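Local atomic coordinates of DMSP lyase (Ruegeria pomeroyi, PDB entry 5CU1), a protein that belongs to the cupin superfamily, and carries an iron(III) ion bound in its beta-barrel fold. Residues T182-D186 against R187-A191. Residues are numbered along the deposited sequence; the frame is centred on the assembly and turned at random.
Sequences TRTYD and RPFMA
The methyls of Thr-182 and Thr-184 reach the Phe-189 ring through different first torsions: CG2 lies opposite the backbone N across CA-CB in Thr-182 (chi1 -47°, measured to OG1) but opposite the carbonyl carbon in Thr-184. Phe-189 CG stands between its own N and carbonyl carbon (chi1 81°), which turns the ring back toward both threonine methyls. Thr-182 CG2 then comes within 3.6 Å of Phe-189 CE2, obliquely to the ring. Thr-184 CG2 approaches instead at the ring edge, near its plane, 3.8 Å from Phe-189 CD2. Both contacts are purely apolar.

The turn between the threonines and the ring is closed without a direct hydrogen bond; one water bridges it, accepting from Tyr-185 N at 2.6 Å and donating to Arg-187 O at 2.8 Å. That same carbonyl oxygen packs 3.3 Å from Thr-184 CB. Asp-186 OD1 lies 3.8 Å from the Arg-187 CG methylene, while Asp-186 OD2 stays 5.6 Å from Arg-187 NE and the charged groups make no salt bridge; NE instead makes a long, weak ion pair with Asp-67.

Thr-184 OG1, though buried, is satisfied by hydrogen bonds with Pro-131 O and Leu-134 N. The link carries the chain from strand 180-183 in one five-stranded antiparallel sheet to strand 189-196 in the other, as expected of a cupin barrel; Phe-189 lies between them, packed on Ala-154 of strand 154-158 and on Val-128 and Met-130 of strand 124-130.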
ATOM      1  N   THR A 182       1.730  -9.102  -7.494  1.00 18.51           N
ATOM      2  CA  THR A 182       3.093  -8.873  -7.030  1.00 18.82           C
ATOM      3  C   THR A 182       3.692 -10.162  -6.510  1.00 17.01           C
ATOM      4  O   THR A 182       2.989 -10.980  -5.919  1.00 17.64           O
ATOM      5  CB  THR A 182       3.155  -7.803  -5.935  1.00 22.17           C
ATOM      6  OG1 THR A 182       2.371  -6.683  -6.338  1.00 18.59           O
ATOM      7  CG2 THR A 182       4.598  -7.339  -5.688  1.00 17.64           C
ATOM      8  N   ARG A 183       4.985 -10.346  -6.773  1.00 20.78           N
ATOM      9  CA  ARG A 183       5.763 -11.471  -6.252  1.00 17.11           C
ATOM     10  C   ARG A 183       7.080 -10.961  -5.708  1.00 15.57           C
ATOM     11  O   ARG A 183       7.797 -10.231  -6.388  1.00 21.92           O
ATOM     12  CB  ARG A 183       6.014 -12.529  -7.337  1.00 18.41           C
ATOM     13  CG  ARG A 183       7.133 -13.520  -7.018  1.00 18.53           C
ATOM     14  CD  ARG A 183       7.089 -14.766  -7.904  1.00 13.01           C
ATOM     15  NE  ARG A 183       6.189 -15.791  -7.381  1.00 25.28           N
ATOM     16  CZ  ARG A 183       5.108 -16.228  -8.019  1.00 27.13           C
ATOM     17  NH1 ARG A 183       4.809 -15.728  -9.216  1.00 39.48           N
ATOM     18  NH2 ARG A 183       4.329 -17.155  -7.471  1.00 24.17           N
ATOM     19  N   THR A 184       7.383 -11.312  -4.465  1.00 18.00           N
ATOM     20  CA  THR A 184       8.697 -11.045  -3.897  1.00 17.65           C
ATOM     21  C   THR A 184       9.526 -12.317  -3.983  1.00 16.68           C
ATOM     22  O   THR A 184       9.007 -13.431  -3.808  1.00 17.07           O
ATOM     23  CB  THR A 184       8.621 -10.592  -2.430  1.00 20.07           C
ATOM     24  OG1 THR A 184       7.640 -11.382  -1.742  1.00 18.69           O
ATOM     25  CG2 THR A 184       8.260  -9.117  -2.328  1.00 16.56           C
ATOM     26  N   TYR A 185      10.809 -12.154  -4.270  1.00 17.46           N
ATOM     27  CA  TYR A 185      11.725 -13.285  -4.273  1.00 21.43           C
ATOM     28  C   TYR A 185      12.499 -13.339  -2.954  1.00 20.53           C
ATOM     29  O   TYR A 185      11.996 -13.868  -1.958  1.00 25.57           O
ATOM     30  CB  TYR A 185      12.656 -13.194  -5.481  1.00 24.21           C
ATOM     31  CG  TYR A 185      11.903 -13.289  -6.802  1.00 18.45           C
ATOM     32  CD1 TYR A 185      11.433 -14.503  -7.268  1.00 18.21           C
ATOM     33  CD2 TYR A 185      11.657 -12.160  -7.570  1.00 24.32           C
ATOM     34  CE1 TYR A 185      10.743 -14.599  -8.457  1.00 18.85           C
ATOM     35  CE2 TYR A 185      10.964 -12.245  -8.767  1.00 22.59           C
ATOM     36  CZ  TYR A 185      10.515 -13.471  -9.203  1.00 18.99           C
ATOM     37  OH  TYR A 185       9.829 -13.570 -10.392  1.00 22.78           O
ATOM     38  N   ASP A 186      13.700 -12.776  -2.917  1.00 23.70           N
ATOM     39  CA  ASP A 186      14.477 -12.795  -1.668  1.00 24.95           C
ATOM     40  C   ASP A 186      14.486 -11.457  -0.947  1.00 24.75           C
ATOM     41  O   ASP A 186      15.023 -11.350   0.156  1.00 20.72           O
ATOM     42  CB  ASP A 186      15.915 -13.239  -1.940  1.00 34.53           C
ATOM     43  CG  ASP A 186      16.640 -12.323  -2.912  1.00 55.89           C
ATOM     44  OD1 ASP A 186      16.037 -11.941  -3.931  1.00 55.72           O
ATOM     45  OD2 ASP A 186      17.816 -11.992  -2.661  1.00 52.50           O
ATOM     46  N   ARG A 187      13.888 -10.446  -1.582  1.00 26.10           N
ATOM     47  CA  ARG A 187      13.741  -9.111  -1.001  1.00 23.27           C
ATOM     48  C   ARG A 187      12.292  -8.807  -0.612  1.00 17.09           C
ATOM     49  O   ARG A 187      11.371  -9.273  -1.258  1.00 15.25           O
ATOM     50  CB  ARG A 187      14.218  -8.048  -1.992  1.00 23.42           C
ATOM     51  CG  ARG A 187      15.540  -8.339  -2.695  1.00 28.81           C
ATOM     52  CD  ARG A 187      16.728  -8.031  -1.802  1.00 27.89           C
ATOM     53  NE  ARG A 187      16.501  -6.831  -1.013  1.00 31.79           N
ATOM     54  CZ  ARG A 187      16.630  -5.595  -1.480  1.00 31.95           C
ATOM     55  NH1 ARG A 187      16.993  -5.398  -2.745  1.00 27.74           N
ATOM     56  NH2 ARG A 187      16.392  -4.557  -0.680  1.00 28.22           N
ATOM     57  N   PRO A 188      12.094  -8.029   0.456  1.00 19.19           N
ATOM     58  CA  PRO A 188      10.781  -7.431   0.748  1.00 22.35           C
ATOM     59  C   PRO A 188      10.593  -6.118   0.009  1.00 21.42           C
ATOM     60  O   PRO A 188      11.535  -5.653  -0.639  1.00 24.11           O
ATOM     61  CB  PRO A 188      10.833  -7.185   2.255  1.00 22.46           C
ATOM     62  CG  PRO A 188      12.310  -6.939   2.518  1.00 18.82           C
ATOM     63  CD  PRO A 188      13.022  -7.907   1.596  1.00 19.52           C
ATOM     64  N   PHE A 189       9.393  -5.546   0.079  1.00 22.27           N
ATOM     65  CA  PHE A 189       9.184  -4.154  -0.332  1.00 19.82           C
ATOM     66  C   PHE A 189       8.117  -3.501   0.525  1.00 18.52           C
ATOM     67  O   PHE A 189       7.289  -4.172   1.157  1.00 15.74           O
ATOM     68  CB  PHE A 189       8.808  -4.031  -1.825  1.00 17.79           C
ATOM     69  CG  PHE A 189       7.348  -4.288  -2.122  1.00 18.15           C
ATOM     70  CD1 PHE A 189       6.461  -3.244  -2.268  1.00 17.87           C
ATOM     71  CD2 PHE A 189       6.872  -5.576  -2.264  1.00 21.43           C
ATOM     72  CE1 PHE A 189       5.122  -3.479  -2.532  1.00 17.91           C
ATOM     73  CE2 PHE A 189       5.542  -5.812  -2.535  1.00 21.88           C
ATOM     74  CZ  PHE A 189       4.667  -4.755  -2.666  1.00 17.39           C
ATOM     75  N   MET A 190       8.172  -2.175   0.553  1.00 21.60           N
ATOM     76  CA  MET A 190       7.071  -1.349   1.026  1.00 17.48           C
ATOM     77  C   MET A 190       6.726  -0.366  -0.077  1.00 18.80           C
ATOM     78  O   MET A 190       7.624   0.135  -0.765  1.00 19.29           O
ATOM     79  CB  MET A 190       7.452  -0.606   2.300  1.00 17.85           C
ATOM     80  CG  MET A 190       6.430   0.411   2.726  1.00 15.67           C
ATOM     81  SD  MET A 190       7.014   1.494   4.027  1.00 24.40           S
ATOM     82  CE  MET A 190       7.704   0.299   5.160  1.00 20.91           C
ATOM     83  N   ALA A 191       5.436  -0.096  -0.262  1.00 21.61           N
ATOM     84  CA  ALA A 191       5.004   0.892  -1.252  1.00 17.74           C
ATOM     85  C   ALA A 191       3.946   1.807  -0.699  1.00 18.29           C
ATOM     86  O   ALA A 191       3.173   1.431   0.174  1.00 21.42           O
ATOM     87  CB  ALA A 191       4.473   0.206  -2.521  1.00 17.08           C
TER
HETATM   88  O   HOH W   1      11.789  -9.799  -3.935  1.00 20.79           O